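Local coordinates for diguanylate cyclase/phosphodiesterase-domain containing protein (Thermotoga maritima MSB8, PDB 6KHU) that is a putative diguanylate cyclase of the GGDEF family, whose active members make cyclic di-GMP from two molecules of GTP, at residues Thr31-Lys36 with Ile107-Tyr112. Numbering follows the deposited sequence.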
loop_
_atom_site.group_PDB
_atom_site.type_symbol
_atom_site.label_atom_id
_atom_site.label_comp_id
_atom_site.label_asym_id
_atom_site.label_seq_id
_atom_site.Cartn_x
_atom_site.Cartn_y
_atom_site.Cartn_z
ATOM N N THR A 31 4.777 -7.408 -1.682
ATOM C CA THR A 31 4.575 -6.263 -2.554
ATOM C C THR A 31 4.094 -5.067 -1.751
ATOM O O THR A 31 3.267 -5.209 -0.845
ATOM C CB THR A 31 3.587 -6.620 -3.676
ATOM O OG1 THR A 31 4.154 -7.675 -4.468
ATOM C CG2 THR A 31 3.328 -5.421 -4.577
ATOM N N ILE A 32 4.638 -3.895 -2.077
ATOM C CA ILE A 32 4.266 -2.621 -1.472
ATOM C C ILE A 32 3.433 -1.839 -2.478
ATOM O O ILE A 32 3.826 -1.702 -3.642
ATOM C CB ILE A 32 5.508 -1.804 -1.067
ATOM C CG1 ILE A 32 6.397 -2.602 -0.107
ATOM C CG2 ILE A 32 5.093 -0.481 -0.440
ATOM C CD1 ILE A 32 7.748 -1.959 0.148
ATOM N N PHE A 33 2.296 -1.313 -2.033
ATOM C CA PHE A 33 1.454 -0.458 -2.857
ATOM C C PHE A 33 1.392 0.921 -2.217
ATOM O O PHE A 33 1.260 1.034 -0.992
ATOM C CB PHE A 33 0.006 -1.015 -3.009
ATOM C CG PHE A 33 -0.083 -2.380 -3.652
ATOM C CD1 PHE A 33 0.173 -3.525 -2.919
ATOM C CD2 PHE A 33 -0.474 -2.514 -4.973
ATOM C CE1 PHE A 33 0.075 -4.772 -3.490
ATOM C CE2 PHE A 33 -0.565 -3.768 -5.555
ATOM C CZ PHE A 33 -0.282 -4.900 -4.809
ATOM N N PHE A 34 1.482 1.967 -3.049
ATOM C CA PHE A 34 1.214 3.346 -2.642
ATOM C C PHE A 34 -0.013 3.872 -3.380
ATOM O O PHE A 34 -0.136 3.686 -4.598
ATOM C CB PHE A 34 2.400 4.271 -2.969
ATOM C CG PHE A 34 3.437 4.365 -1.889
ATOM C CD1 PHE A 34 3.792 3.251 -1.140
ATOM C CD2 PHE A 34 4.083 5.582 -1.642
ATOM C CE1 PHE A 34 4.771 3.341 -0.143
ATOM C CE2 PHE A 34 5.061 5.686 -0.660
ATOM C CZ PHE A 34 5.410 4.562 0.096
ATOM N N VAL A 35 -0.905 4.554 -2.656
ATOM C CA VAL A 35 -2.048 5.244 -3.254
ATOM C C VAL A 35 -2.059 6.683 -2.742
ATOM O O VAL A 35 -2.162 6.914 -1.534
ATOM C CB VAL A 35 -3.384 4.545 -2.936
ATOM C CG1 VAL A 35 -4.554 5.341 -3.520
ATOM C CG2 VAL A 35 -3.390 3.122 -3.483
ATOM N N LYS A 36 -1.938 7.645 -3.650
ATOM C CA LYS A 36 -2.032 9.056 -3.301
ATOM C C LYS A 36 -3.346 9.616 -3.830
ATOM O O LYS A 36 -3.645 9.475 -5.020
ATOM C CB LYS A 36 -0.854 9.856 -3.868
ATOM C CG LYS A 36 -0.967 11.357 -3.584
ATOM C CD LYS A 36 0.349 12.092 -3.813
ATOM C CE LYS A 36 0.139 13.595 -3.673
ATOM N NZ LYS A 36 1.389 14.382 -3.866
ATOM N N ILE A 107 -1.620 5.403 -8.347
ATOM C CA ILE A 107 -1.307 4.157 -7.662
ATOM C C ILE A 107 -0.028 3.602 -8.266
ATOM O O ILE A 107 0.231 3.753 -9.463
ATOM C CB ILE A 107 -2.464 3.133 -7.766
ATOM C CG1 ILE A 107 -2.150 1.846 -6.993
ATOM C CG2 ILE A 107 -2.751 2.799 -9.213
ATOM C CD1 ILE A 107 -3.394 0.966 -6.747
ATOM N N ALA A 108 0.782 2.963 -7.425
ATOM C CA ALA A 108 2.014 2.336 -7.886
ATOM C C ALA A 108 2.373 1.211 -6.924
ATOM O O ALA A 108 1.929 1.197 -5.773
ATOM C CB ALA A 108 3.152 3.359 -7.992
ATOM N N TYR A 109 3.158 0.243 -7.408
ATOM C CA TYR A 109 3.585 -0.854 -6.550
ATOM C C TYR A 109 4.999 -1.300 -6.903
ATOM O O TYR A 109 5.461 -1.120 -8.034
ATOM C CB TYR A 109 2.606 -2.051 -6.616
ATOM C CG TYR A 109 2.556 -2.767 -7.948
ATOM C CD1 TYR A 109 3.496 -3.732 -8.275
ATOM C CD2 TYR A 109 1.555 -2.487 -8.872
ATOM C CE1 TYR A 109 3.453 -4.394 -9.491
ATOM C CE2 TYR A 109 1.502 -3.145 -10.094
ATOM C CZ TYR A 109 2.456 -4.096 -10.392
ATOM O OH TYR A 109 2.411 -4.759 -11.597
ATOM N N LYS A 110 5.680 -1.884 -5.912
ATOM C CA LYS A 110 7.010 -2.461 -6.072
ATOM C C LYS A 110 7.001 -3.828 -5.404
ATOM O O LYS A 110 6.587 -3.941 -4.248
ATOM C CB LYS A 110 8.085 -1.579 -5.439
ATOM C CG LYS A 110 8.333 -0.267 -6.150
ATOM C CD LYS A 110 9.229 -0.459 -7.348
ATOM C CE LYS A 110 9.421 0.847 -8.115
ATOM N NZ LYS A 110 10.433 0.676 -9.196
ATOM N N SER A 111 7.425 -4.864 -6.126
ATOM C CA SER A 111 7.446 -6.223 -5.590
ATOM C C SER A 111 8.867 -6.617 -5.212
ATOM O O SER A 111 9.811 -6.381 -5.974
ATOM C CB SER A 111 6.882 -7.227 -6.599
ATOM O OG SER A 111 5.532 -6.925 -6.905
ATOM N N TYR A 112 9.015 -7.205 -4.039
ATOM C CA TYR A 112 10.288 -7.759 -3.624
ATOM C C TYR A 112 10.285 -9.252 -3.909
ATOM O O TYR A 112 9.296 -9.923 -3.619
ATOM C CB TYR A 112 10.519 -7.529 -2.125
ATOM C CG TYR A 112 11.740 -8.247 -1.566
ATOM C CD1 TYR A 112 12.990 -7.657 -1.626
ATOM C CD2 TYR A 112 11.638 -9.517 -0.978
ATOM C CE1 TYR A 112 14.121 -8.291 -1.132
ATOM C CE2 TYR A 112 12.778 -10.167 -0.461
ATOM C CZ TYR A 112 14.017 -9.539 -0.555
ATOM O OH TYR A 112 15.161 -10.137 -0.072
#
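Thr31 and Ser111 meet through their hydroxyls near one end of the antiparallel pairing. Ser111 OG donates to Thr31 OG1 at 2.9 Å. Thr31 OG1 is also hydrogen-bonded to Val81 O, so this one hydroxyl links Ser111 to a third part of the chain. Replacing Thr31 by an alanine removes OG1 and CG2; Ser111 OG would probably lose this acceptor, and a gap would be likely to open beside Tyr109 CD1. Four backbone hydrogen bonds join 31-36 to 107-112, in the pairs Ile32 with Lys110 and Phe34 with Ala108. The straightest runs from Ile32 N to Lys110 O, with 175° at the hydrogen. Tyr109 stands between these pairs, opposite Phe33. Its CB lies 3.2 Å from Ile32 O and 3.5 Å from Phe33 CD2. CG follows at 4.1 Å from Phe33 CE2. With chi1 at 67°, CG is tucked over the backbone, flanked by N and C, and this sets the ring beside Phe33. Further out, Tyr109 CD1 is 4.1 Å from the methyl CG2 of Thr31, and CD2 is equally far from Phe33 CE2. Beyond CD1 and CD2 the ring runs out through CZ to OH, clear of 31-36; the side chain also touches Ala86 and Pro87 of helix 86-100. The side chains of Phe33 and Tyr109 run alongside each other in one direction, their ring planes inclined at 45°. On the same face Val35 CG2 touches Ile107 CD1 at 3.9 Å. Ile32, Phe34, Ala108 and Lys110 project from the other face, where Ile32, Ala108 and Lys110 touch helix 119-130. Strand 105-112 is thus held at one edge of the GGDEF-type sheet, with helices against both faces. The chemistry implies a division of labour: backbone bonds fix the register, apolar contacts pack the Phe33 face, and the hydroxyl pair adds a polar link beside them.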